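Capsular polysaccharide biosynthesis protein (Burkholderia pseudomallei, PDB 4BQN) binds coenzyme A and is probably an acetyltransferase of capsular polysaccharide biosynthesis. Local coordinates at residues A[94-99]-A[180-185]; A[99-104]-A[157-162]; A[6-11]-A[31-36]. The protein carries 1 engineered substitution. All blocks are in the same frame, centred on the assembly; numbering follows the deposited sequence. Where two conformers were deposited one is given.

Contact 3, first along the chain, pairs strands 6-11 and 33-35 at one edge of the four-stranded parallel sheet; contacts 1 and 2 lie beyond the other. There, the loop after edge strand 91-94 docks on the start of helix 183-189 (contact 1) and on the preceding helix 153-167 (contact 2). These two share His-99, and their centres are about 13 Å apart; His-99 aside, both segments of contact 2 lie between those of contact 1. One loop thereby brings both to the coenzyme A pocket. Contact 3, about 20 Å centre to centre from contact 1 and about 32 Å from contact 2, does not touch the cofactor; the Val-10 side chain stays about 11 Å from it.

Contact 1 (A[94-99]-A[180-185]); sequences SVQYMH and ISVTDF. With COA (coenzyme A), chain C.
Gln-96 and the segment 180-185 illustrate how one side-chain amide can continue a backbone pairing. Two main-chain hydrogen bonds start it: a weak one from Ile-180 N to Ser-94 O, and a straighter one from Gln-96 N to Ile-180 O (2.9 Å, 162° at the hydrogen). Together they form a single bridge of Val-95 with Ile-180. Beyond it the Gln-96 amide takes over, carried across by an extended side chain whose CG stands anti to the backbone N (chi1 177°). Its OE1 accepts Val-182 N at 2.8 Å, the donor lying 36° above the carbonyl plane, while NE2 donates to Thr-183 OG1 at 2.8 Å, nearly in the amide plane. Both ends of the amide are thereby held, which fixes its rotation just where helix 183-189 begins.

Apolar contacts are sparse: Val-95 CG2 meets the tip of Ile-180, CD1, at 4.1 Å, and Met-98 SD lies against Val-182 CG2.

On the cofactor side, Tyr-97 OH accepts a hydrogen bond from coenzyme A N8P (3.1 Å). This loop, following parallel strand 91-94, thus forms part of the coenzyme A pocket.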
loop_
_atom_site.group_PDB
_atom_site.type_symbol
_atom_site.label_atom_id
_atom_site.label_comp_id
_atom_site.label_asym_id
_atom_site.label_seq_id
_atom_site.Cartn_x
_atom_site.Cartn_y
_atom_site.Cartn_z
ATOM N N SER A 94 -5.835 16.266 -1.144
ATOM C CA SER A 94 -5.447 14.992 -0.550
ATOM C C SER A 94 -5.842 13.802 -1.411
ATOM O O SER A 94 -6.920 13.765 -2.038
ATOM C CB SER A 94 -5.984 14.858 0.869
ATOM O OG SER A 94 -7.384 15.088 0.887
ATOM N N VAL A 95 -4.934 12.834 -1.417
ATOM C CA VAL A 95 -5.053 11.606 -2.184
ATOM C C VAL A 95 -5.035 10.425 -1.226
ATOM O O VAL A 95 -4.175 10.346 -0.331
ATOM C CB VAL A 95 -3.867 11.465 -3.166
ATOM C CG1 VAL A 95 -3.989 10.179 -3.980
ATOM C CG2 VAL A 95 -3.804 12.676 -4.078
ATOM N N GLN A 96 -5.967 9.507 -1.447
ATOM C CA GLN A 96 -6.090 8.299 -0.674
ATOM C C GLN A 96 -4.753 7.559 -0.544
ATOM O O GLN A 96 -4.006 7.434 -1.525
ATOM C CB GLN A 96 -7.096 7.390 -1.375
ATOM C CG GLN A 96 -7.314 6.030 -0.732
ATOM C CD GLN A 96 -8.495 5.340 -1.370
ATOM O OE1 GLN A 96 -8.539 5.180 -2.588
ATOM N NE2 GLN A 96 -9.485 4.952 -0.549
ATOM N N TYR A 97 -4.475 7.065 0.665
ATOM C CA TYR A 97 -3.391 6.128 0.894
ATOM C C TYR A 97 -3.955 4.740 0.578
ATOM O O TYR A 97 -4.877 4.249 1.258
ATOM C CB TYR A 97 -2.873 6.209 2.326
ATOM C CG TYR A 97 -1.809 5.183 2.596
ATOM C CD1 TYR A 97 -0.573 5.237 1.940
ATOM C CD2 TYR A 97 -2.043 4.134 3.478
ATOM C CE1 TYR A 97 0.407 4.290 2.180
ATOM C CE2 TYR A 97 -1.067 3.176 3.727
ATOM C CZ TYR A 97 0.153 3.258 3.071
ATOM O OH TYR A 97 1.137 2.339 3.304
ATOM N N MET A 98 -3.446 4.119 -0.475
ATOM C CA MET A 98 -4.041 2.896 -0.982
ATOM C C MET A 98 -3.441 1.682 -0.265
ATOM O O MET A 98 -2.270 1.356 -0.449
ATOM C CB MET A 98 -3.823 2.810 -2.494
ATOM C CG MET A 98 -4.509 3.928 -3.242
ATOM S SD MET A 98 -4.003 4.084 -4.964
ATOM C CE MET A 98 -2.494 5.043 -4.774
ATOM N N HIS A 99 -4.260 0.997 0.523
ATOM C CA HIS A 99 -3.854 -0.174 1.286
ATOM C C HIS A 99 -4.992 -1.176 1.157
ATOM O O HIS A 99 -6.168 -0.816 1.311
ATOM C CB HIS A 99 -3.567 0.234 2.732
ATOM C CG HIS A 99 -3.210 -0.892 3.647
ATOM N ND1 HIS A 99 -1.978 -0.989 4.264
ATOM C CD2 HIS A 99 -3.942 -1.941 4.098
ATOM C CE1 HIS A 99 -1.971 -2.049 5.053
ATOM N NE2 HIS A 99 -3.149 -2.648 4.966
ATOM N N ILE A 180 -9.463 12.745 -3.045
ATOM C CA ILE A 180 -9.347 11.911 -4.241
ATOM C C ILE A 180 -9.158 10.462 -3.803
ATOM O O ILE A 180 -8.170 10.149 -3.141
ATOM C CB ILE A 180 -8.155 12.369 -5.109
ATOM C CG1 ILE A 180 -8.345 13.821 -5.592
ATOM C CG2 ILE A 180 -7.977 11.447 -6.305
ATOM C CD1 ILE A 180 -7.043 14.553 -5.865
ATOM N N SER A 181 -10.108 9.592 -4.158
ATOM C CA SER A 181 -10.088 8.178 -3.761
ATOM C C SER A 181 -10.560 7.240 -4.870
ATOM O O SER A 181 -11.222 7.665 -5.823
ATOM C CB SER A 181 -10.965 7.947 -2.534
ATOM O OG SER A 181 -10.521 8.690 -1.419
ATOM N N VAL A 182 -10.236 5.960 -4.716
ATOM C CA VAL A 182 -10.604 4.926 -5.685
ATOM C C VAL A 182 -11.210 3.695 -5.003
ATOM O O VAL A 182 -11.132 2.591 -5.528
ATOM C CB VAL A 182 -9.411 4.487 -6.571
ATOM C CG1 VAL A 182 -9.082 5.556 -7.595
ATOM C CG2 VAL A 182 -8.178 4.155 -5.731
ATOM N N THR A 183 -11.873 3.900 -3.869
ATOM C CA THR A 183 -12.420 2.791 -3.078
ATOM C C THR A 183 -13.409 1.914 -3.868
ATOM O O THR A 183 -13.296 0.678 -3.849
ATOM C CB THR A 183 -13.086 3.306 -1.793
ATOM O OG1 THR A 183 -12.143 4.125 -1.085
ATOM C CG2 THR A 183 -13.527 2.136 -0.903
ATOM N N ASP A 184 -14.368 2.540 -4.557
ATOM C CA ASP A 184 -15.381 1.774 -5.292
ATOM C C ASP A 184 -14.739 0.999 -6.435
ATOM O O ASP A 184 -15.105 -0.144 -6.702
ATOM C CB ASP A 184 -16.485 2.705 -5.830
ATOM C CG ASP A 184 -17.223 3.447 -4.726
ATOM O OD1 ASP A 184 -17.442 2.864 -3.642
ATOM O OD2 ASP A 184 -17.595 4.622 -4.944
ATOM N N PHE A 185 -13.768 1.623 -7.089
ATOM C CA PHE A 185 -13.014 0.973 -8.144
ATOM C C PHE A 185 -12.296 -0.274 -7.631
ATOM O O PHE A 185 -12.346 -1.333 -8.250
ATOM C CB PHE A 185 -12.004 1.958 -8.759
ATOM C CG PHE A 185 -11.169 1.357 -9.841
ATOM C CD1 PHE A 185 -11.669 1.225 -11.132
ATOM C CD2 PHE A 185 -9.889 0.860 -9.557
ATOM C CE1 PHE A 185 -10.902 0.652 -12.133
ATOM C CE2 PHE A 185 -9.118 0.277 -10.555
ATOM C CZ PHE A 185 -9.630 0.172 -11.841
HETATM N N1A COA C . -6.141 -1.021 6.326
HETATM C C2A COA C . -5.372 -1.512 7.331
HETATM N N3A COA C . -4.262 -0.891 7.763
HETATM C C4A COA C . -3.902 0.290 7.210
HETATM C C5A COA C . -4.690 0.878 6.134
HETATM C C6A COA C . -5.871 0.142 5.701
HETATM N N6A COA C . -6.639 0.626 4.703
HETATM N N7A COA C . -4.106 2.042 5.765
HETATM C C8A COA C . -3.021 2.195 6.565
HETATM N N9A COA C . -2.893 1.139 7.400
HETATM C C1B COA C . -1.893 0.928 8.455
HETATM C C2B COA C . -0.504 1.465 8.158
HETATM O O2B COA C . 0.262 0.497 7.439
HETATM C C3B COA C . -0.007 1.701 9.576
HETATM O O3B COA C . 0.341 0.412 10.117
HETATM P P3B COA C . 1.168 0.246 11.486
HETATM O O7A COA C . 1.442 -1.236 11.545
HETATM O O8A COA C . 2.409 1.073 11.276
HETATM O O9A COA C . 0.274 0.758 12.590
HETATM C C4B COA C . -1.254 2.206 10.300
HETATM O O4B COA C . -2.368 1.706 9.557
HETATM C C5B COA C . -1.343 3.729 10.409
HETATM O O5B COA C . -1.251 4.252 9.090
HETATM P P1A COA C . -2.224 5.390 8.561
HETATM O O1A COA C . -1.920 5.552 7.101
HETATM O O2A COA C . -3.645 5.100 8.945
HETATM O O3A COA C . -1.835 6.722 9.354
HETATM P P2A COA C . -0.492 7.595 9.539
HETATM O O4A COA C . -0.095 7.498 10.990
HETATM O O5A COA C . -0.826 8.955 8.991
HETATM O O6A COA C . 0.641 6.900 8.663
HETATM C CBP COA C . 1.946 6.124 6.807
HETATM C CCP COA C . 0.861 7.103 7.253
HETATM C CDP COA C . 2.220 6.286 5.316
HETATM C CEP COA C . 3.230 6.485 7.533
HETATM C CAP COA C . 1.463 4.691 7.151
HETATM O OAP COA C . 0.377 4.326 6.298
HETATM C C9P COA C . 2.489 3.569 7.118
HETATM O O9P COA C . 3.203 3.355 8.090
HETATM N N8P COA C . 2.545 2.791 6.032
HETATM C C7P COA C . 3.449 1.652 5.937
HETATM C C6P COA C . 4.907 2.006 5.702
HETATM C C5P COA C . 5.008 2.737 4.391
HETATM O O5P COA C . 4.923 3.954 4.335
HETATM N N4P COA C . 5.192 1.970 3.332
HETATM C C3P COA C . 5.303 2.522 2.012
HETATM C C2P COA C . 4.248 1.914 1.117
HETATM S S1P COA C . 4.012 2.989 -0.242
#

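Contact 2 (A[99-104]-A[157-162]); sequences HWEGYH and ESWCVD. With COA (coenzyme A), chain C.
The six-membered ring of Trp-100 receives Cys-160 over one face and Val-161 at its edge. Cys-160 CB stands 3.6 Å from the ring centroid, 16° off the normal, a CH-pi contact; its SG lies higher above the same face, a sulfur-aromatic contact, and packs against the backbone N atoms of Glu-101 and Gly-102. Val-161 CG2 comes in near the ring plane, 3.7 Å from Trp-100 CH2. The indole reaches the helix because its CG is anti to the backbone N. The Phe-196 ring also meets this indole.

A second flat group, the imidazole of His-99, has one face under the adenine of coenzyme A, with C4A 3.6 Å above the ring plane and over its centre. At the imidazole edge, in plane, His-99 NE2 donates to Glu-101 OE2 along a nearly straight bond (2.8 Å, 173°), which uses the anti lone pair of the carboxylate. Glu-101 OE1 forms a salt bridge with Arg-299, so each carboxylate oxygen has a partner, a pairing that probably fixes the rotation of the imidazole. The Glu-101 carboxylate plane stands 62° from the Trp-159 ring, and OE1 comes 3.6 Å from Trp-159 CZ3. Trp-159 CH2 in turn approaches adenine C2A.

No direct hydrogen bond joins the two segments; water does so instead. One molecule donates to His-99 O and Cys-160 O and accepts from coenzyme A N6A (2.9 Å), tying loop, helix and adenine together. Another donates to Glu-157 OE2, which also forms a salt bridge with Arg-191, and weakly to Gly-102 O. Stacked imidazole, neighbouring indole and water-bridged exocyclic amine make this the adenine-binding end of the coenzyme A site.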
loop_
_atom_site.group_PDB
_atom_site.type_symbol
_atom_site.label_atom_id
_atom_site.label_comp_id
_atom_site.label_asym_id
_atom_site.label_seq_id
_atom_site.Cartn_x
_atom_site.Cartn_y
_atom_site.Cartn_z
ATOM N N HIS A 99 -4.260 0.997 0.523
ATOM C CA HIS A 99 -3.854 -0.174 1.286
ATOM C C HIS A 99 -4.992 -1.176 1.157
ATOM O O HIS A 99 -6.168 -0.816 1.311
ATOM C CB HIS A 99 -3.567 0.234 2.732
ATOM C CG HIS A 99 -3.210 -0.892 3.647
ATOM N ND1 HIS A 99 -1.978 -0.989 4.264
ATOM C CD2 HIS A 99 -3.942 -1.941 4.098
ATOM C CE1 HIS A 99 -1.971 -2.049 5.053
ATOM N NE2 HIS A 99 -3.149 -2.648 4.966
ATOM N N TRP A 100 -4.652 -2.418 0.839
ATOM C CA TRP A 100 -5.665 -3.434 0.567
ATOM C C TRP A 100 -5.059 -4.799 0.812
ATOM O O TRP A 100 -4.140 -5.200 0.094
ATOM C CB TRP A 100 -6.112 -3.318 -0.892
ATOM C CG TRP A 100 -7.214 -4.232 -1.283
ATOM C CD1 TRP A 100 -7.108 -5.455 -1.903
ATOM C CD2 TRP A 100 -8.619 -3.969 -1.146
ATOM N NE1 TRP A 100 -8.367 -5.975 -2.137
ATOM C CE2 TRP A 100 -9.308 -5.089 -1.673
ATOM C CE3 TRP A 100 -9.365 -2.901 -0.616
ATOM C CZ2 TRP A 100 -10.701 -5.159 -1.707
ATOM C CZ3 TRP A 100 -10.750 -2.969 -0.652
ATOM C CH2 TRP A 100 -11.404 -4.099 -1.179
ATOM N N GLU A 101 -5.580 -5.517 1.806
ATOM C CA GLU A 101 -5.051 -6.836 2.202
ATOM C C GLU A 101 -5.785 -7.990 1.515
ATOM O O GLU A 101 -5.515 -9.146 1.796
ATOM C CB GLU A 101 -5.084 -6.986 3.732
ATOM C CG GLU A 101 -4.177 -5.975 4.396
ATOM C CD GLU A 101 -4.313 -5.943 5.892
ATOM O OE1 GLU A 101 -4.705 -6.971 6.479
ATOM O OE2 GLU A 101 -4.027 -4.878 6.464
ATOM N N GLY A 102 -6.710 -7.681 0.608
ATOM C CA GLY A 102 -7.586 -8.717 0.093
ATOM C C GLY A 102 -6.914 -9.793 -0.732
ATOM O O GLY A 102 -7.399 -10.913 -0.772
ATOM N N TYR A 103 -5.790 -9.499 -1.379
ATOM C CA TYR A 103 -5.097 -10.567 -2.111
ATOM C C TYR A 103 -4.259 -11.448 -1.201
ATOM O O TYR A 103 -4.088 -12.646 -1.473
ATOM C CB TYR A 103 -4.181 -9.999 -3.183
ATOM C CG TYR A 103 -4.913 -9.190 -4.213
ATOM C CD1 TYR A 103 -5.698 -9.805 -5.187
ATOM C CD2 TYR A 103 -4.794 -7.797 -4.242
ATOM C CE1 TYR A 103 -6.380 -9.050 -6.140
ATOM C CE2 TYR A 103 -5.467 -7.039 -5.184
ATOM C CZ TYR A 103 -6.238 -7.665 -6.138
ATOM O OH TYR A 103 -6.877 -6.890 -7.067
ATOM N N HIS A 104 -3.707 -10.841 -0.150
ATOM C CA HIS A 104 -2.693 -11.499 0.684
ATOM C C HIS A 104 -3.082 -11.305 2.140
ATOM O O HIS A 104 -2.437 -10.562 2.882
ATOM C CB HIS A 104 -1.284 -10.932 0.409
ATOM C CG HIS A 104 -1.065 -10.501 -1.007
ATOM N ND1 HIS A 104 -0.962 -9.172 -1.364
ATOM C CD2 HIS A 104 -0.931 -11.216 -2.157
ATOM C CE1 HIS A 104 -0.783 -9.086 -2.671
ATOM N NE2 HIS A 104 -0.751 -10.312 -3.178
ATOM N N GLU A 157 -12.997 -8.788 2.283
ATOM C CA GLU A 157 -13.188 -7.639 1.398
ATOM C C GLU A 157 -13.991 -6.537 2.073
ATOM O O GLU A 157 -13.666 -5.356 1.918
ATOM C CB GLU A 157 -13.840 -8.033 0.096
ATOM C CG GLU A 157 -12.884 -8.818 -0.771
ATOM C CD GLU A 157 -13.441 -9.176 -2.123
ATOM O OE1 GLU A 157 -14.623 -8.868 -2.397
ATOM O OE2 GLU A 157 -12.693 -9.788 -2.913
ATOM N N SER A 158 -15.030 -6.912 2.820
ATOM C CA SER A 158 -15.849 -5.920 3.538
ATOM C C SER A 158 -14.989 -5.112 4.512
ATOM O O SER A 158 -15.117 -3.889 4.585
ATOM C CB SER A 158 -17.026 -6.576 4.270
ATOM O OG SER A 158 -17.833 -5.598 4.909
ATOM N N TRP A 159 -14.100 -5.792 5.234
ATOM C CA TRP A 159 -13.218 -5.126 6.172
ATOM C C TRP A 159 -12.241 -4.214 5.425
ATOM O O TRP A 159 -12.005 -3.074 5.843
ATOM C CB TRP A 159 -12.484 -6.146 7.038
ATOM C CG TRP A 159 -11.543 -5.543 8.000
ATOM C CD1 TRP A 159 -11.827 -5.079 9.257
ATOM C CD2 TRP A 159 -10.130 -5.361 7.809
ATOM N NE1 TRP A 159 -10.679 -4.595 9.848
ATOM C CE2 TRP A 159 -9.624 -4.766 8.986
ATOM C CE3 TRP A 159 -9.249 -5.646 6.757
ATOM C CZ2 TRP A 159 -8.263 -4.445 9.144
ATOM C CZ3 TRP A 159 -7.891 -5.330 6.914
ATOM C CH2 TRP A 159 -7.418 -4.728 8.098
ATOM N N CYS A 160 -11.662 -4.707 4.325
ATOM C CA CYS A 160 -10.744 -3.882 3.542
ATOM C C CYS A 160 -11.407 -2.597 3.045
ATOM O O CYS A 160 -10.801 -1.522 3.094
ATOM C CB CYS A 160 -10.176 -4.656 2.351
ATOM S SG CYS A 160 -9.082 -6.024 2.814
ATOM N N VAL A 161 -12.657 -2.689 2.595
ATOM C CA VAL A 161 -13.382 -1.508 2.156
ATOM C C VAL A 161 -13.636 -0.582 3.337
ATOM O O VAL A 161 -13.421 0.630 3.219
ATOM C CB VAL A 161 -14.726 -1.882 1.508
ATOM C CG1 VAL A 161 -15.626 -0.650 1.353
ATOM C CG2 VAL A 161 -14.457 -2.540 0.171
ATOM N N ASP A 162 -14.077 -1.132 4.471
ATOM C CA ASP A 162 -14.356 -0.299 5.650
ATOM C C ASP A 162 -13.130 0.463 6.148
ATOM O O ASP A 162 -13.243 1.601 6.597
ATOM C CB ASP A 162 -14.917 -1.129 6.799
ATOM C CG ASP A 162 -16.310 -1.646 6.526
ATOM O OD1 ASP A 162 -16.955 -1.190 5.558
ATOM O OD2 ASP A 162 -16.754 -2.520 7.292
HETATM N N1A COA C . -6.141 -1.021 6.326
HETATM C C2A COA C . -5.372 -1.512 7.331
HETATM N N3A COA C . -4.262 -0.891 7.763
HETATM C C4A COA C . -3.902 0.290 7.210
HETATM C C5A COA C . -4.690 0.878 6.134
HETATM C C6A COA C . -5.871 0.142 5.701
HETATM N N6A COA C . -6.639 0.626 4.703
HETATM N N7A COA C . -4.106 2.042 5.765
HETATM C C8A COA C . -3.021 2.195 6.565
HETATM N N9A COA C . -2.893 1.139 7.400
HETATM C C1B COA C . -1.893 0.928 8.455
HETATM C C2B COA C . -0.504 1.465 8.158
HETATM O O2B COA C . 0.262 0.497 7.439
HETATM C C3B COA C . -0.007 1.701 9.576
HETATM O O3B COA C . 0.341 0.412 10.117
HETATM P P3B COA C . 1.168 0.246 11.486
HETATM O O7A COA C . 1.442 -1.236 11.545
HETATM O O8A COA C . 2.409 1.073 11.276
HETATM O O9A COA C . 0.274 0.758 12.590
HETATM C C4B COA C . -1.254 2.206 10.300
HETATM O O4B COA C . -2.368 1.706 9.557
HETATM C C5B COA C . -1.343 3.729 10.409
HETATM O O5B COA C . -1.251 4.252 9.090
HETATM P P1A COA C . -2.224 5.390 8.561
HETATM O O1A COA C . -1.920 5.552 7.101
HETATM O O2A COA C . -3.645 5.100 8.945
HETATM O O3A COA C . -1.835 6.722 9.354
HETATM P P2A COA C . -0.492 7.595 9.539
HETATM O O4A COA C . -0.095 7.498 10.990
HETATM O O5A COA C . -0.826 8.955 8.991
HETATM O O6A COA C . 0.641 6.900 8.663
HETATM C CBP COA C . 1.946 6.124 6.807
HETATM C CCP COA C . 0.861 7.103 7.253
HETATM C CDP COA C . 2.220 6.286 5.316
HETATM C CEP COA C . 3.230 6.485 7.533
HETATM C CAP COA C . 1.463 4.691 7.151
HETATM O OAP COA C . 0.377 4.326 6.298
HETATM C C9P COA C . 2.489 3.569 7.118
HETATM O O9P COA C . 3.203 3.355 8.090
HETATM N N8P COA C . 2.545 2.791 6.032
HETATM C C7P COA C . 3.449 1.652 5.937
HETATM C C6P COA C . 4.907 2.006 5.702
HETATM C C5P COA C . 5.008 2.737 4.391
HETATM O O5P COA C . 4.923 3.954 4.335
HETATM N N4P COA C . 5.192 1.970 3.332
HETATM C C3P COA C . 5.303 2.522 2.012
HETATM C C2P COA C . 4.248 1.914 1.117
HETATM S S1P COA C . 4.012 2.989 -0.242
HETATM O O HOH W 1 -8.050 -1.462 3.180
HETATM O O HOH W 2 -10.156 -10.167 -2.081
#

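Contact 3 (A[6-11]-A[31-36]); sequences KKYSVY and RDWELV
Residues 6-11 and 31-36 form a parallel strand pair at one edge of the four-stranded sheet, joined by a beta-alpha-beta crossover through helices 15-24 and 27-32. As expected of parallel pairing, the backbone bonds lead to alternate residues of the partner. Lys-6 N donates to Asp-32 O, Glu-34 N to Lys-6 O, Tyr-8 N to Glu-34 O and Val-36 N to Tyr-8 O, the last at 2.8 Å. The axes of the two short strands cross at 43°, a strong twist, while the paired CA atoms remain about equally spaced.

The face carrying Lys-6, Tyr-8, Trp-33 and Leu-35 is the one packed against the crossover helices. Here the aliphatic part of Lys-6 lies over the indole of Trp-33, with CD 4.2 Å from the centroid of the six-membered ring, while Phe-29 stacks on the same residue. Tyr-8 has CG between its backbone N and carbonyl carbon (chi1 87°), a rotation that lays the ring across Leu-35. Leu-35 CD1 comes over one face, 4.0 Å from the ring centroid and displaced toward the rim; the phenol OH bonds to Asn-24. Where the strand pairing ends, Ser-9 supplies one further link, OG donating to Val-36 O at 2.7 Å.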
loop_
_atom_site.group_PDB
_atom_site.type_symbol
_atom_site.label_atom_id
_atom_site.label_comp_id
_atom_site.label_asym_id
_atom_site.label_seq_id
_atom_site.Cartn_x
_atom_site.Cartn_y
_atom_site.Cartn_z
ATOM N N LYS A 6 2.750 25.645 -14.332
ATOM C CA LYS A 6 2.484 25.719 -12.895
ATOM C C LYS A 6 3.318 24.668 -12.177
ATOM O O LYS A 6 3.707 23.669 -12.780
ATOM C CB LYS A 6 0.998 25.494 -12.615
ATOM C CG LYS A 6 0.084 26.584 -13.161
ATOM C CD LYS A 6 -1.376 26.205 -12.997
ATOM C CE LYS A 6 -2.292 27.299 -13.517
ATOM N NZ LYS A 6 -3.715 27.043 -13.152
ATOM N N LYS A 7 3.587 24.895 -10.892
ATOM C CA LYS A 7 4.432 23.988 -10.127
ATOM C C LYS A 7 3.620 23.130 -9.163
ATOM O O LYS A 7 2.706 23.617 -8.481
ATOM C CB LYS A 7 5.516 24.757 -9.371
ATOM C CG LYS A 7 6.463 25.531 -10.273
ATOM C CD LYS A 7 7.473 26.320 -9.455
ATOM C CE LYS A 7 8.160 27.391 -10.288
ATOM N NZ LYS A 7 8.764 28.437 -9.416
ATOM N N TYR A 8 3.960 21.844 -9.113
ATOM C CA TYR A 8 3.317 20.938 -8.174
ATOM C C TYR A 8 4.323 20.025 -7.526
ATOM O O TYR A 8 5.421 19.809 -8.047
ATOM C CB TYR A 8 2.195 20.115 -8.840
ATOM C CG TYR A 8 2.604 18.829 -9.522
ATOM C CD1 TYR A 8 3.364 18.843 -10.689
ATOM C CD2 TYR A 8 2.207 17.600 -9.010
ATOM C CE1 TYR A 8 3.725 17.664 -11.313
ATOM C CE2 TYR A 8 2.558 16.413 -9.635
ATOM C CZ TYR A 8 3.319 16.448 -10.775
ATOM O OH TYR A 8 3.665 15.248 -11.374
ATOM N N SER A 9 3.931 19.483 -6.383
ATOM C CA SER A 9 4.683 18.405 -5.774
ATOM C C SER A 9 3.708 17.356 -5.299
ATOM O O SER A 9 2.509 17.632 -5.156
ATOM C CB SER A 9 5.509 18.910 -4.598
ATOM O OG SER A 9 6.414 17.907 -4.187
ATOM N N VAL A 10 4.226 16.154 -5.055
ATOM C CA VAL A 10 3.433 15.064 -4.489
ATOM C C VAL A 10 4.157 14.539 -3.249
ATOM O O VAL A 10 5.295 14.051 -3.339
ATOM C CB VAL A 10 3.180 13.903 -5.481
ATOM C CG1 VAL A 10 2.059 13.022 -4.951
ATOM C CG2 VAL A 10 2.808 14.407 -6.880
ATOM N N TYR A 11 3.499 14.646 -2.099
ATOM C CA TYR A 11 4.096 14.197 -0.853
ATOM C C TYR A 11 3.240 13.113 -0.223
ATOM O O TYR A 11 2.014 13.217 -0.190
ATOM C CB TYR A 11 4.215 15.346 0.139
ATOM C CG TYR A 11 4.716 14.906 1.484
ATOM C CD1 TYR A 11 6.054 14.576 1.676
ATOM C CD2 TYR A 11 3.844 14.816 2.569
ATOM C CE1 TYR A 11 6.511 14.173 2.918
ATOM C CE2 TYR A 11 4.291 14.411 3.825
ATOM C CZ TYR A 11 5.635 14.091 3.992
ATOM O OH TYR A 11 6.085 13.721 5.250
ATOM N N ARG A 31 2.019 19.125 -20.097
ATOM C CA ARG A 31 1.952 20.418 -20.792
ATOM C C ARG A 31 1.777 21.561 -19.782
ATOM O O ARG A 31 2.306 22.660 -19.975
ATOM C CB ARG A 31 0.798 20.405 -21.814
ATOM C CG ARG A 31 0.545 21.709 -22.559
ATOM C CD ARG A 31 -0.829 21.695 -23.228
ATOM N NE ARG A 31 -1.900 21.676 -22.233
ATOM C CZ ARG A 31 -3.131 21.220 -22.443
ATOM N NH1 ARG A 31 -3.482 20.741 -23.633
ATOM N NH2 ARG A 31 -4.014 21.243 -21.453
ATOM N N ASP A 32 1.038 21.292 -18.711
ATOM C CA ASP A 32 0.594 22.328 -17.770
ATOM C C ASP A 32 1.366 22.394 -16.461
ATOM O O ASP A 32 1.347 23.434 -15.790
ATOM C CB ASP A 32 -0.896 22.148 -17.435
ATOM C CG ASP A 32 -1.798 22.296 -18.652
ATOM O OD1 ASP A 32 -1.430 23.031 -19.594
ATOM O OD2 ASP A 32 -2.888 21.681 -18.654
ATOM N N TRP A 33 2.013 21.290 -16.083
ATOM C CA TRP A 33 2.548 21.145 -14.732
ATOM C C TRP A 33 3.987 20.689 -14.725
ATOM O O TRP A 33 4.360 19.783 -15.483
ATOM C CB TRP A 33 1.719 20.122 -13.948
ATOM C CG TRP A 33 0.301 20.529 -13.765
ATOM C CD1 TRP A 33 -0.776 20.161 -14.535
ATOM C CD2 TRP A 33 -0.210 21.382 -12.738
ATOM N NE1 TRP A 33 -1.925 20.735 -14.039
ATOM C CE2 TRP A 33 -1.605 21.511 -12.955
ATOM C CE3 TRP A 33 0.381 22.072 -11.667
ATOM C CZ2 TRP A 33 -2.426 22.277 -12.110
ATOM C CZ3 TRP A 33 -0.429 22.838 -10.833
ATOM C CH2 TRP A 33 -1.822 22.938 -11.065
ATOM N N GLU A 34 4.779 21.331 -13.866
ATOM C CA GLU A 34 6.170 20.936 -13.651
ATOM C C GLU A 34 6.346 20.446 -12.217
ATOM O O GLU A 34 5.961 21.125 -11.250
ATOM C CB GLU A 34 7.147 22.080 -13.953
ATOM C CG GLU A 34 8.613 21.679 -13.787
ATOM C CD GLU A 34 9.605 22.814 -14.008
ATOM O OE1 GLU A 34 9.211 23.916 -14.449
ATOM O OE2 GLU A 34 10.803 22.594 -13.740
ATOM N N LEU A 35 6.919 19.251 -12.078
ATOM C CA LEU A 35 7.124 18.637 -10.768
ATOM C C LEU A 35 8.318 19.249 -10.041
ATOM O O LEU A 35 9.408 19.396 -10.620
ATOM C CB LEU A 35 7.350 17.131 -10.928
ATOM C CG LEU A 35 7.633 16.330 -9.649
ATOM C CD1 LEU A 35 6.444 16.370 -8.707
ATOM C CD2 LEU A 35 7.998 14.900 -9.996
ATOM N N VAL A 36 8.115 19.578 -8.769
ATOM C CA VAL A 36 9.211 19.875 -7.840
ATOM C C VAL A 36 9.181 18.718 -6.841
ATOM O O VAL A 36 8.240 18.601 -6.053
ATOM C CB VAL A 36 9.023 21.240 -7.137
ATOM C CG1 VAL A 36 10.213 21.551 -6.233
ATOM C CG2 VAL A 36 8.825 22.349 -8.170
#